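Long-range contact in VP5 (Halorubrum pleomorphic virus 6, PDB 6QGL), which is an envelope protein of a pleomorphic virus of haloarchaea and probably drives fusion of the viral membrane with that of the host cell: residues E112-N124 with V173-F186. Numbering follows the deposited sequence.
Sequences ETTVRTNFYKSWN and VSMPDGTNFTLLTF
The indole of Trp123 meets the strand with its edge. Its NE1 donates to Leu184 O at 2.8 Å, with Leu184 O in the ring plane and NE1 nearly on the line of its C=O bond; the N-H...O angle is 155°. Leu183 CD1 and Phe186 CB approach the same indole obliquely. The Tyr120 ring takes Met175 CE at its edge, close to the ring plane, 3.7 Å from CD2; Leu183 CD1 and Val173 CG1 come in at a slant. Phe181 has Lys121 CG at its edge. Thr117 CG2, Tyr120 CB and Asn124 ND2 reach its ring obliquely. With CG anti to the backbone N (chi1 -177°), the Phe181 ring is carried out from the strand onto these four residues, which lie along one face of the helix.

The Asn124 amide works in both directions. OD1 accepts from Leu184 N at 2.8 Å, and ND2 donates to Thr182 O at 3.0 Å. These two bonds fix which way the amide is turned.

At the hairpin end, Pro176 CG lies 3.6 Å from Glu112 CD. Arg116 grips Glu112 OE2 side-on through NE and NH2, and this pair is extended by Arg247 and Asp240 of helix 229-257. Thr113 packs against Pro176 and Asp177 in the type I turn, while its OG1 bonds to Asp109 O.

The contact lays the hairpin of strands 166-174 and 180-189 along helix 97-140. Apolar side chains fill the middle. Trp123 and Asn124 tie strand 180-189 to the helix through three hydrogen bonds to its backbone, which set the strand's register against the helix at this end.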
# COMPACT_ATOMS: atom_id res chain seq x y z
N GLU A 112 12.99 4.53 -14.59
CA GLU A 112 13.69 4.21 -13.34
C GLU A 112 13.77 5.43 -12.43
O GLU A 112 13.55 5.29 -11.23
CB GLU A 112 15.08 3.63 -13.61
CG GLU A 112 15.79 3.11 -12.36
CD GLU A 112 17.10 2.38 -12.56
OE1 GLU A 112 17.38 1.97 -13.71
OE2 GLU A 112 17.85 2.20 -11.56
N THR A 113 14.08 6.62 -13.00
CA THR A 113 14.17 7.88 -12.26
C THR A 113 12.85 8.17 -11.56
O THR A 113 12.87 8.46 -10.38
CB THR A 113 14.66 9.03 -13.16
OG1 THR A 113 15.93 8.67 -13.72
CG2 THR A 113 14.81 10.35 -12.41
N THR A 114 11.72 8.01 -12.27
CA THR A 114 10.38 8.23 -11.73
C THR A 114 10.10 7.30 -10.55
O THR A 114 9.73 7.78 -9.48
CB THR A 114 9.34 8.15 -12.86
OG1 THR A 114 9.69 9.10 -13.86
CG2 THR A 114 7.92 8.41 -12.38
N VAL A 115 10.31 5.98 -10.74
CA VAL A 115 10.08 4.94 -9.73
C VAL A 115 10.97 5.17 -8.50
O VAL A 115 10.46 5.18 -7.38
CB VAL A 115 10.22 3.50 -10.34
CG1 VAL A 115 10.11 2.42 -9.27
CG2 VAL A 115 9.19 3.26 -11.43
N ARG A 116 12.28 5.39 -8.72
CA ARG A 116 13.24 5.63 -7.64
C ARG A 116 12.95 6.92 -6.89
O ARG A 116 12.92 6.89 -5.66
CB ARG A 116 14.68 5.60 -8.13
CG ARG A 116 15.18 4.21 -8.44
CD ARG A 116 16.68 4.15 -8.39
NE ARG A 116 17.15 2.90 -8.97
CZ ARG A 116 17.37 1.78 -8.28
NH1 ARG A 116 17.20 1.76 -6.96
NH2 ARG A 116 17.76 0.68 -8.91
N THR A 117 12.72 8.03 -7.62
CA THR A 117 12.41 9.34 -7.03
C THR A 117 11.18 9.24 -6.13
O THR A 117 11.24 9.72 -5.00
CB THR A 117 12.29 10.44 -8.11
OG1 THR A 117 13.54 10.55 -8.80
CG2 THR A 117 11.94 11.80 -7.54
N ASN A 118 10.11 8.56 -6.59
CA ASN A 118 8.88 8.36 -5.80
C ASN A 118 9.16 7.59 -4.52
O ASN A 118 8.68 7.99 -3.45
CB ASN A 118 7.81 7.65 -6.61
CG ASN A 118 7.24 8.45 -7.75
OD1 ASN A 118 7.40 9.67 -7.85
ND2 ASN A 118 6.56 7.76 -8.63
N PHE A 119 9.94 6.51 -4.62
CA PHE A 119 10.33 5.65 -3.51
C PHE A 119 11.16 6.43 -2.47
O PHE A 119 10.80 6.42 -1.29
CB PHE A 119 11.07 4.41 -4.03
CG PHE A 119 11.55 3.45 -2.96
CD1 PHE A 119 10.64 2.67 -2.25
CD2 PHE A 119 12.90 3.32 -2.69
CE1 PHE A 119 11.09 1.80 -1.25
CE2 PHE A 119 13.34 2.43 -1.70
CZ PHE A 119 12.43 1.67 -1.00
N TYR A 120 12.23 7.13 -2.91
CA TYR A 120 13.08 7.92 -2.01
C TYR A 120 12.37 9.14 -1.44
O TYR A 120 12.66 9.53 -0.32
CB TYR A 120 14.41 8.32 -2.67
CG TYR A 120 15.23 7.17 -3.21
CD1 TYR A 120 15.37 5.98 -2.49
CD2 TYR A 120 15.92 7.29 -4.41
CE1 TYR A 120 16.12 4.92 -2.99
CE2 TYR A 120 16.68 6.24 -4.91
CZ TYR A 120 16.78 5.06 -4.20
OH TYR A 120 17.53 4.03 -4.69
N LYS A 121 11.42 9.72 -2.21
CA LYS A 121 10.62 10.87 -1.77
C LYS A 121 9.78 10.50 -0.55
O LYS A 121 9.72 11.29 0.39
CB LYS A 121 9.73 11.41 -2.90
CG LYS A 121 10.25 12.69 -3.54
CD LYS A 121 9.65 12.97 -4.91
CE LYS A 121 8.24 13.52 -4.91
NZ LYS A 121 7.63 13.45 -6.27
N SER A 122 9.16 9.29 -0.55
CA SER A 122 8.34 8.81 0.57
C SER A 122 9.17 8.50 1.82
O SER A 122 8.68 8.71 2.93
CB SER A 122 7.46 7.63 0.16
OG SER A 122 8.17 6.40 0.16
N TRP A 123 10.44 8.05 1.64
CA TRP A 123 11.36 7.80 2.75
C TRP A 123 11.71 9.14 3.38
O TRP A 123 11.60 9.29 4.59
CB TRP A 123 12.65 7.09 2.27
CG TRP A 123 13.79 7.17 3.25
CD1 TRP A 123 14.83 8.05 3.22
CD2 TRP A 123 13.94 6.41 4.45
NE1 TRP A 123 15.64 7.87 4.32
CE2 TRP A 123 15.13 6.84 5.08
CE3 TRP A 123 13.21 5.36 5.04
CZ2 TRP A 123 15.60 6.29 6.28
CZ3 TRP A 123 13.67 4.81 6.23
CH2 TRP A 123 14.85 5.28 6.84
N ASN A 124 12.09 10.13 2.53
CA ASN A 124 12.44 11.49 2.94
C ASN A 124 11.34 12.13 3.76
O ASN A 124 11.64 12.74 4.78
CB ASN A 124 12.78 12.34 1.72
CG ASN A 124 14.15 12.05 1.13
OD1 ASN A 124 14.93 11.22 1.63
ND2 ASN A 124 14.47 12.72 0.04
N VAL A 173 22.25 10.77 -4.74
CA VAL A 173 21.90 9.57 -5.50
C VAL A 173 22.01 9.96 -6.97
O VAL A 173 21.48 10.99 -7.37
CB VAL A 173 20.47 9.05 -5.12
CG1 VAL A 173 19.98 7.98 -6.10
CG2 VAL A 173 20.45 8.51 -3.69
N SER A 174 22.75 9.16 -7.77
CA SER A 174 22.91 9.44 -9.19
C SER A 174 21.80 8.76 -9.97
O SER A 174 21.81 7.53 -10.15
CB SER A 174 24.29 9.02 -9.68
OG SER A 174 25.30 9.81 -9.07
N MET A 175 20.79 9.55 -10.37
CA MET A 175 19.63 9.06 -11.12
C MET A 175 20.06 8.68 -12.54
O MET A 175 20.95 9.34 -13.09
CB MET A 175 18.47 10.08 -11.10
CG MET A 175 17.75 10.16 -9.75
SD MET A 175 17.04 8.58 -9.20
CE MET A 175 16.37 9.06 -7.64
N PRO A 176 19.48 7.61 -13.13
CA PRO A 176 19.92 7.18 -14.47
C PRO A 176 19.78 8.21 -15.59
O PRO A 176 20.46 8.07 -16.60
CB PRO A 176 19.06 5.95 -14.75
CG PRO A 176 18.59 5.49 -13.43
CD PRO A 176 18.45 6.71 -12.59
N ASP A 177 18.93 9.24 -15.42
CA ASP A 177 18.74 10.28 -16.44
C ASP A 177 19.82 11.38 -16.40
O ASP A 177 19.72 12.37 -17.13
CB ASP A 177 17.31 10.86 -16.37
CG ASP A 177 16.97 11.62 -15.11
OD1 ASP A 177 17.72 11.51 -14.12
OD2 ASP A 177 15.94 12.33 -15.11
N GLY A 178 20.85 11.18 -15.58
CA GLY A 178 21.97 12.10 -15.44
C GLY A 178 21.83 13.13 -14.34
O GLY A 178 22.79 13.87 -14.06
N THR A 179 20.64 13.21 -13.71
CA THR A 179 20.35 14.16 -12.63
C THR A 179 20.73 13.59 -11.26
O THR A 179 20.89 12.37 -11.12
CB THR A 179 18.87 14.59 -12.65
OG1 THR A 179 18.03 13.49 -12.32
CG2 THR A 179 18.44 15.22 -13.97
N ASN A 180 20.84 14.47 -10.25
CA ASN A 180 21.14 14.08 -8.87
C ASN A 180 19.92 14.27 -8.00
O ASN A 180 19.20 15.26 -8.15
CB ASN A 180 22.32 14.90 -8.31
CG ASN A 180 23.65 14.71 -8.99
OD1 ASN A 180 24.44 15.65 -9.09
ND2 ASN A 180 23.95 13.51 -9.47
N PHE A 181 19.68 13.32 -7.08
CA PHE A 181 18.58 13.38 -6.13
C PHE A 181 19.14 13.36 -4.71
O PHE A 181 20.05 12.58 -4.41
CB PHE A 181 17.58 12.23 -6.34
CG PHE A 181 16.37 12.28 -5.43
CD1 PHE A 181 15.29 13.10 -5.73
CD2 PHE A 181 16.31 11.51 -4.28
CE1 PHE A 181 14.18 13.16 -4.88
CE2 PHE A 181 15.21 11.58 -3.42
CZ PHE A 181 14.14 12.39 -3.74
N THR A 182 18.59 14.21 -3.84
CA THR A 182 19.00 14.27 -2.45
C THR A 182 18.17 13.31 -1.61
O THR A 182 17.00 13.57 -1.33
CB THR A 182 19.02 15.72 -1.92
OG1 THR A 182 19.89 16.52 -2.72
CG2 THR A 182 19.46 15.80 -0.47
N LEU A 183 18.79 12.18 -1.23
CA LEU A 183 18.21 11.18 -0.34
C LEU A 183 18.64 11.56 1.07
O LEU A 183 19.80 11.91 1.28
CB LEU A 183 18.71 9.77 -0.72
CG LEU A 183 18.37 8.60 0.22
CD1 LEU A 183 16.92 8.18 0.10
CD2 LEU A 183 19.27 7.41 -0.04
N LEU A 184 17.71 11.52 2.02
CA LEU A 184 18.04 11.87 3.40
C LEU A 184 18.48 10.64 4.17
O LEU A 184 17.73 9.66 4.24
CB LEU A 184 16.88 12.60 4.11
CG LEU A 184 16.40 13.92 3.51
CD1 LEU A 184 15.15 14.41 4.21
CD2 LEU A 184 17.47 15.00 3.56
N THR A 185 19.70 10.67 4.69
CA THR A 185 20.24 9.59 5.50
C THR A 185 19.91 9.94 6.94
O THR A 185 20.29 11.01 7.42
CB THR A 185 21.73 9.37 5.22
OG1 THR A 185 21.85 8.89 3.89
CG2 THR A 185 22.37 8.36 6.17
N PHE A 186 19.16 9.06 7.60
CA PHE A 186 18.75 9.27 8.98
C PHE A 186 19.83 8.84 9.97
O PHE A 186 20.13 7.65 10.07
CB PHE A 186 17.42 8.56 9.27
CG PHE A 186 16.96 8.74 10.69
CD1 PHE A 186 16.32 9.91 11.10
CD2 PHE A 186 17.21 7.76 11.65
CE1 PHE A 186 15.93 10.09 12.43
CE2 PHE A 186 16.83 7.95 12.97
CZ PHE A 186 16.19 9.11 13.36